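PDB 4DZ4: agmatinase from Burkholderia thailandensis, which probably hydrolyses agmatine to putrescine and urea, using two manganese ions bound in each subunit. Local coordinates for residues V275-V288 and A305-R317. Sequence-based numbering, arbitrary orientation.
Sequences VRGLGGVNLIGADV and AAHVACDLLCLWR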
loop_
_atom_site.group_PDB
_atom_site.type_symbol
_atom_site.label_atom_id
_atom_site.label_comp_id
_atom_site.label_asym_id
_atom_site.label_seq_id
_atom_site.Cartn_x
_atom_site.Cartn_y
_atom_site.Cartn_z
ATOM N N VAL B 275 -20.828 -8.667 -21.374
ATOM C CA VAL B 275 -22.001 -8.124 -20.666
ATOM C C VAL B 275 -22.777 -7.140 -21.528
ATOM O O VAL B 275 -24.023 -7.213 -21.619
ATOM C CB VAL B 275 -21.625 -7.514 -19.301
ATOM C CG1 VAL B 275 -22.831 -6.812 -18.646
ATOM C CG2 VAL B 275 -21.139 -8.640 -18.383
ATOM N N ARG B 276 -22.051 -6.278 -22.227
ATOM C CA ARG B 276 -22.688 -5.279 -23.065
ATOM C C ARG B 276 -23.507 -5.868 -24.206
ATOM O O ARG B 276 -24.407 -5.194 -24.727
ATOM C CB ARG B 276 -21.663 -4.302 -23.619
ATOM C CG ARG B 276 -21.126 -3.346 -22.557
ATOM C CD ARG B 276 -19.961 -2.561 -23.127
ATOM N NE ARG B 276 -19.235 -1.819 -22.077
ATOM C CZ ARG B 276 -18.044 -1.259 -22.287
ATOM N NH1 ARG B 276 -17.471 -1.359 -23.490
ATOM N NH2 ARG B 276 -17.430 -0.597 -21.316
ATOM N N GLY B 277 -23.214 -7.106 -24.589
ATOM C CA GLY B 277 -23.896 -7.725 -25.723
ATOM C C GLY B 277 -25.129 -8.547 -25.345
ATOM O O GLY B 277 -25.738 -9.194 -26.211
ATOM N N LEU B 278 -25.477 -8.549 -24.053
ATOM C CA LEU B 278 -26.516 -9.452 -23.535
ATOM C C LEU B 278 -27.941 -8.889 -23.598
ATOM O O LEU B 278 -28.821 -9.359 -22.885
ATOM C CB LEU B 278 -26.184 -9.883 -22.107
ATOM C CG LEU B 278 -25.050 -10.903 -22.048
ATOM C CD1 LEU B 278 -24.726 -11.167 -20.597
ATOM C CD2 LEU B 278 -25.368 -12.189 -22.778
ATOM N N GLY B 279 -28.154 -7.905 -24.457
ATOM C CA GLY B 279 -29.472 -7.272 -24.636
ATOM C C GLY B 279 -30.640 -8.165 -25.015
ATOM O O GLY B 279 -31.795 -7.801 -24.779
ATOM N N GLY B 280 -30.365 -9.324 -25.597
ATOM C CA GLY B 280 -31.437 -10.250 -25.979
ATOM C C GLY B 280 -31.883 -11.147 -24.839
ATOM O O GLY B 280 -32.890 -11.832 -24.942
ATOM N N VAL B 281 -31.162 -11.123 -23.729
ATOM C CA VAL B 281 -31.452 -12.026 -22.605
ATOM C C VAL B 281 -32.587 -11.454 -21.754
ATOM O O VAL B 281 -32.634 -10.255 -21.523
ATOM C CB VAL B 281 -30.189 -12.213 -21.739
ATOM C CG1 VAL B 281 -30.506 -12.887 -20.397
ATOM C CG2 VAL B 281 -29.135 -12.994 -22.526
ATOM N N ASN B 282 -33.479 -12.329 -21.292
ATOM C CA ASN B 282 -34.553 -11.977 -20.374
ATOM C C ASN B 282 -33.994 -11.848 -18.941
ATOM O O ASN B 282 -34.174 -12.713 -18.096
ATOM C CB ASN B 282 -35.655 -13.028 -20.452
ATOM C CG ASN B 282 -36.848 -12.692 -19.584
ATOM O OD1 ASN B 282 -36.975 -11.580 -19.079
ATOM N ND2 ASN B 282 -37.711 -13.676 -19.382
ATOM N N LEU B 283 -33.295 -10.749 -18.704
ATOM C CA LEU B 283 -32.538 -10.567 -17.484
ATOM C C LEU B 283 -33.482 -10.075 -16.379
ATOM O O LEU B 283 -33.999 -8.960 -16.463
ATOM C CB LEU B 283 -31.443 -9.546 -17.757
ATOM C CG LEU B 283 -30.593 -9.162 -16.564
ATOM C CD1 LEU B 283 -29.747 -10.338 -16.100
ATOM C CD2 LEU B 283 -29.724 -7.947 -16.910
ATOM N N ILE B 284 -33.718 -10.917 -15.377
ATOM C CA ILE B 284 -34.714 -10.636 -14.307
ATOM C C ILE B 284 -34.105 -9.978 -13.069
ATOM O O ILE B 284 -34.823 -9.388 -12.265
ATOM C CB ILE B 284 -35.407 -11.940 -13.825
ATOM C CG1 ILE B 284 -34.407 -12.819 -13.031
ATOM C CG2 ILE B 284 -35.990 -12.677 -15.005
ATOM C CD1 ILE B 284 -34.979 -14.004 -12.291
ATOM N N GLY B 285 -32.786 -10.094 -12.927
ATOM C CA GLY B 285 -32.077 -9.653 -11.718
ATOM C C GLY B 285 -30.598 -9.925 -11.898
ATOM O O GLY B 285 -30.208 -10.744 -12.733
ATOM N N ALA B 286 -29.772 -9.265 -11.100
ATOM C CA ALA B 286 -28.312 -9.458 -11.218
ATOM C C ALA B 286 -27.598 -9.086 -9.937
ATOM O O ALA B 286 -28.141 -8.349 -9.119
ATOM C CB ALA B 286 -27.747 -8.646 -12.380
ATOM N N ASP B 287 -26.357 -9.553 -9.804
ATOM C CA ASP B 287 -25.525 -9.109 -8.698
ATOM C C ASP B 287 -24.058 -9.088 -9.122
ATOM O O ASP B 287 -23.691 -9.697 -10.132
ATOM C CB ASP B 287 -25.813 -9.924 -7.407
ATOM C CG ASP B 287 -25.479 -11.397 -7.538
ATOM O OD1 ASP B 287 -24.411 -11.748 -8.095
ATOM O OD2 ASP B 287 -26.275 -12.231 -7.055
ATOM N N VAL B 288 -23.270 -8.321 -8.376
ATOM C CA VAL B 288 -21.844 -8.206 -8.623
ATOM C C VAL B 288 -21.203 -8.375 -7.247
ATOM O O VAL B 288 -21.446 -7.563 -6.352
ATOM C CB VAL B 288 -21.500 -6.830 -9.220
ATOM C CG1 VAL B 288 -19.998 -6.753 -9.507
ATOM C CG2 VAL B 288 -22.343 -6.570 -10.478
ATOM N N ALA B 305 -15.947 -3.574 -11.169
ATOM C CA ALA B 305 -17.264 -4.015 -10.662
ATOM C C ALA B 305 -18.340 -2.967 -10.953
ATOM O O ALA B 305 -19.459 -3.319 -11.381
ATOM C CB ALA B 305 -17.185 -4.261 -9.158
ATOM N N ALA B 306 -18.000 -1.688 -10.715
ATOM C CA ALA B 306 -18.935 -0.573 -10.996
ATOM C C ALA B 306 -19.286 -0.501 -12.494
ATOM O O ALA B 306 -20.454 -0.270 -12.838
ATOM C CB ALA B 306 -18.387 0.759 -10.492
ATOM N N HIS B 307 -18.302 -0.767 -13.364
ATOM C CA HIS B 307 -18.558 -0.789 -14.831
ATOM C C HIS B 307 -19.545 -1.893 -15.161
ATOM O O HIS B 307 -20.451 -1.687 -15.966
ATOM C CB HIS B 307 -17.259 -1.014 -15.616
ATOM C CG HIS B 307 -16.493 0.252 -15.934
ATOM N ND1 HIS B 307 -16.585 0.878 -17.155
ATOM C CD2 HIS B 307 -15.610 1.006 -15.166
ATOM C CE1 HIS B 307 -15.772 1.964 -17.157
ATOM N NE2 HIS B 307 -15.161 2.033 -15.942
ATOM N N VAL B 308 -19.349 -3.089 -14.593
ATOM C CA VAL B 308 -20.279 -4.225 -14.837
ATOM C C VAL B 308 -21.700 -3.815 -14.440
ATOM O O VAL B 308 -22.642 -3.981 -15.216
ATOM C CB VAL B 308 -19.820 -5.525 -14.138
ATOM C CG1 VAL B 308 -20.898 -6.635 -14.248
ATOM C CG2 VAL B 308 -18.484 -5.970 -14.744
ATOM N N ALA B 309 -21.822 -3.208 -13.265
ATOM C CA ALA B 309 -23.125 -2.799 -12.732
ATOM C C ALA B 309 -23.733 -1.736 -13.642
ATOM O O ALA B 309 -24.938 -1.767 -13.919
ATOM C CB ALA B 309 -22.968 -2.267 -11.299
ATOM N N CYS B 310 -22.895 -0.839 -14.154
ATOM C CA CYS B 310 -23.380 0.240 -15.007
ATOM C C CYS B 310 -23.927 -0.358 -16.313
ATOM O O CYS B 310 -25.034 -0.017 -16.761
ATOM C CB CYS B 310 -22.258 1.253 -15.286
ATOM S SG CYS B 310 -22.688 2.504 -16.538
ATOM N N ASP B 311 -23.183 -1.286 -16.883
ATOM C CA ASP B 311 -23.656 -1.945 -18.103
ATOM C C ASP B 311 -24.934 -2.749 -17.908
ATOM O O ASP B 311 -25.777 -2.763 -18.808
ATOM C CB ASP B 311 -22.526 -2.758 -18.738
ATOM C CG ASP B 311 -21.478 -1.849 -19.399
ATOM O OD1 ASP B 311 -21.855 -0.772 -19.907
ATOM O OD2 ASP B 311 -20.278 -2.211 -19.426
ATOM N N LEU B 312 -25.096 -3.384 -16.744
ATOM C CA LEU B 312 -26.364 -4.044 -16.406
ATOM C C LEU B 312 -27.533 -3.044 -16.392
ATOM O O LEU B 312 -28.605 -3.325 -16.955
ATOM C CB LEU B 312 -26.256 -4.815 -15.066
ATOM C CG LEU B 312 -25.301 -6.025 -15.148
ATOM C CD1 LEU B 312 -24.929 -6.503 -13.758
ATOM C CD2 LEU B 312 -25.949 -7.158 -15.954
ATOM N N LEU B 313 -27.337 -1.879 -15.763
ATOM C CA LEU B 313 -28.367 -0.821 -15.829
ATOM C C LEU B 313 -28.704 -0.442 -17.277
ATOM O O LEU B 313 -29.860 -0.243 -17.607
ATOM C CB LEU B 313 -27.968 0.447 -15.063
ATOM C CG LEU B 313 -27.793 0.179 -13.558
ATOM C CD1 LEU B 313 -27.341 1.441 -12.834
ATOM C CD2 LEU B 313 -29.110 -0.293 -12.974
ATOM N N CYS B 314 -27.687 -0.326 -18.115
ATOM C CA CYS B 314 -27.912 0.106 -19.483
ATOM C C CYS B 314 -28.693 -0.942 -20.257
ATOM O O CYS B 314 -29.534 -0.586 -21.079
ATOM C CB CYS B 314 -26.569 0.450 -20.146
ATOM S SG CYS B 314 -25.833 1.974 -19.513
ATOM N N LEU B 315 -28.428 -2.223 -19.978
ATOM C CA LEU B 315 -29.196 -3.317 -20.589
ATOM C C LEU B 315 -30.669 -3.172 -20.229
ATOM O O LEU B 315 -31.534 -3.269 -21.109
ATOM C CB LEU B 315 -28.690 -4.686 -20.173
ATOM C CG LEU B 315 -27.320 -5.091 -20.756
ATOM C CD1 LEU B 315 -26.831 -6.358 -20.069
ATOM C CD2 LEU B 315 -27.440 -5.316 -22.255
ATOM N N TRP B 316 -30.949 -2.911 -18.951
ATOM C CA TRP B 316 -32.338 -2.661 -18.554
ATOM C C TRP B 316 -32.961 -1.428 -19.181
ATOM O O TRP B 316 -34.152 -1.455 -19.524
ATOM C CB TRP B 316 -32.483 -2.660 -17.033
ATOM C CG TRP B 316 -32.484 -4.045 -16.423
ATOM C CD1 TRP B 316 -33.231 -5.168 -16.810
ATOM C CD2 TRP B 316 -31.713 -4.490 -15.244
ATOM N NE1 TRP B 316 -32.963 -6.247 -15.986
ATOM C CE2 TRP B 316 -32.072 -5.906 -15.022
ATOM C CE3 TRP B 316 -30.798 -3.881 -14.394
ATOM C CZ2 TRP B 316 -31.509 -6.661 -13.985
ATOM C CZ3 TRP B 316 -30.239 -4.651 -13.351
ATOM C CH2 TRP B 316 -30.619 -5.999 -13.137
ATOM N N ARG B 317 -32.184 -0.344 -19.325
ATOM C CA ARG B 317 -32.692 0.885 -19.979
ATOM C C ARG B 317 -33.121 0.514 -21.391
ATOM O O ARG B 317 -34.195 0.917 -21.839
ATOM C CB ARG B 317 -31.632 2.002 -20.008
ATOM C CG ARG B 317 -32.135 3.362 -20.495
ATOM C CD ARG B 317 -32.049 3.454 -22.016
ATOM N NE ARG B 317 -32.700 4.647 -22.537
ATOM C CZ ARG B 317 -32.701 5.003 -23.821
ATOM N NH1 ARG B 317 -32.083 4.262 -24.726
ATOM N NH2 ARG B 317 -33.338 6.095 -24.206
HETATM O O HOH W 1 -18.662 -0.154 -18.723
HETATM O O HOH W 2 -31.344 -5.095 -23.187
#
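Trp316, on helix 305-317, turns the edge of its indole to the backbone of strand 282-288, the central parallel-sheet strand that the helix packs over; the segment axes run antiparallel (169°) and come within 8.9 Å. NE1 gives a nearly straight hydrogen bond (173°) to Leu283 O, 2.9 Å away; the oxygen lies in the ring plane, while the donor stands above the carbonyl plane.

Leu283 can be followed from CB to its tip along this indole. CB stays near NE1, CG reaches Trp316 CZ2 at 3.7 Å, and CD2 settles over one ring face, 3.6 Å from Trp316 CE2. With CG anti to the backbone N (chi1 176°), the side chain crosses the tryptophan at about a right angle, and CD2 also touches Leu312 CD2. Leu312 forks between the two parts of 275-288: CD2 meets Val275 CG1 as well, whereas CD1 packs on Ala286 CB, 3.8 Å away, and on Val288. Further along, Val288 divides its methyls, CG1 to Ala305 CB and CG2 to Val308 CG1. Leu315 fills the bend after helix 268-276, its CD1 3.3 Å from Val275 O and its CD2 against Gly279 N.

At the end of helix 268-276, the Arg276 chain, extended from CG to NE, passes obliquely across Asp311, and NE binds OD2 at 2.9 Å in a salt bridge, from above the carboxylate plane, the two planar groups being nearly perpendicular. One water joins Arg276 NH2, Asp311 OD2 and His307 ND1; Trp88 NE1 hydrogen-bonds Asp311 OD1. A second water bridges Gly279 O and Leu315 O.

In this arginase-family alpha/beta fold an apolar layer seats the helix on the sheet; the indole bond ties it to the strand and the salt bridge to helix 268-276, together probably setting its position along the strand. With bonds from arginine, water and the Trp88 indole, Asp311 would be expected to stay ionised.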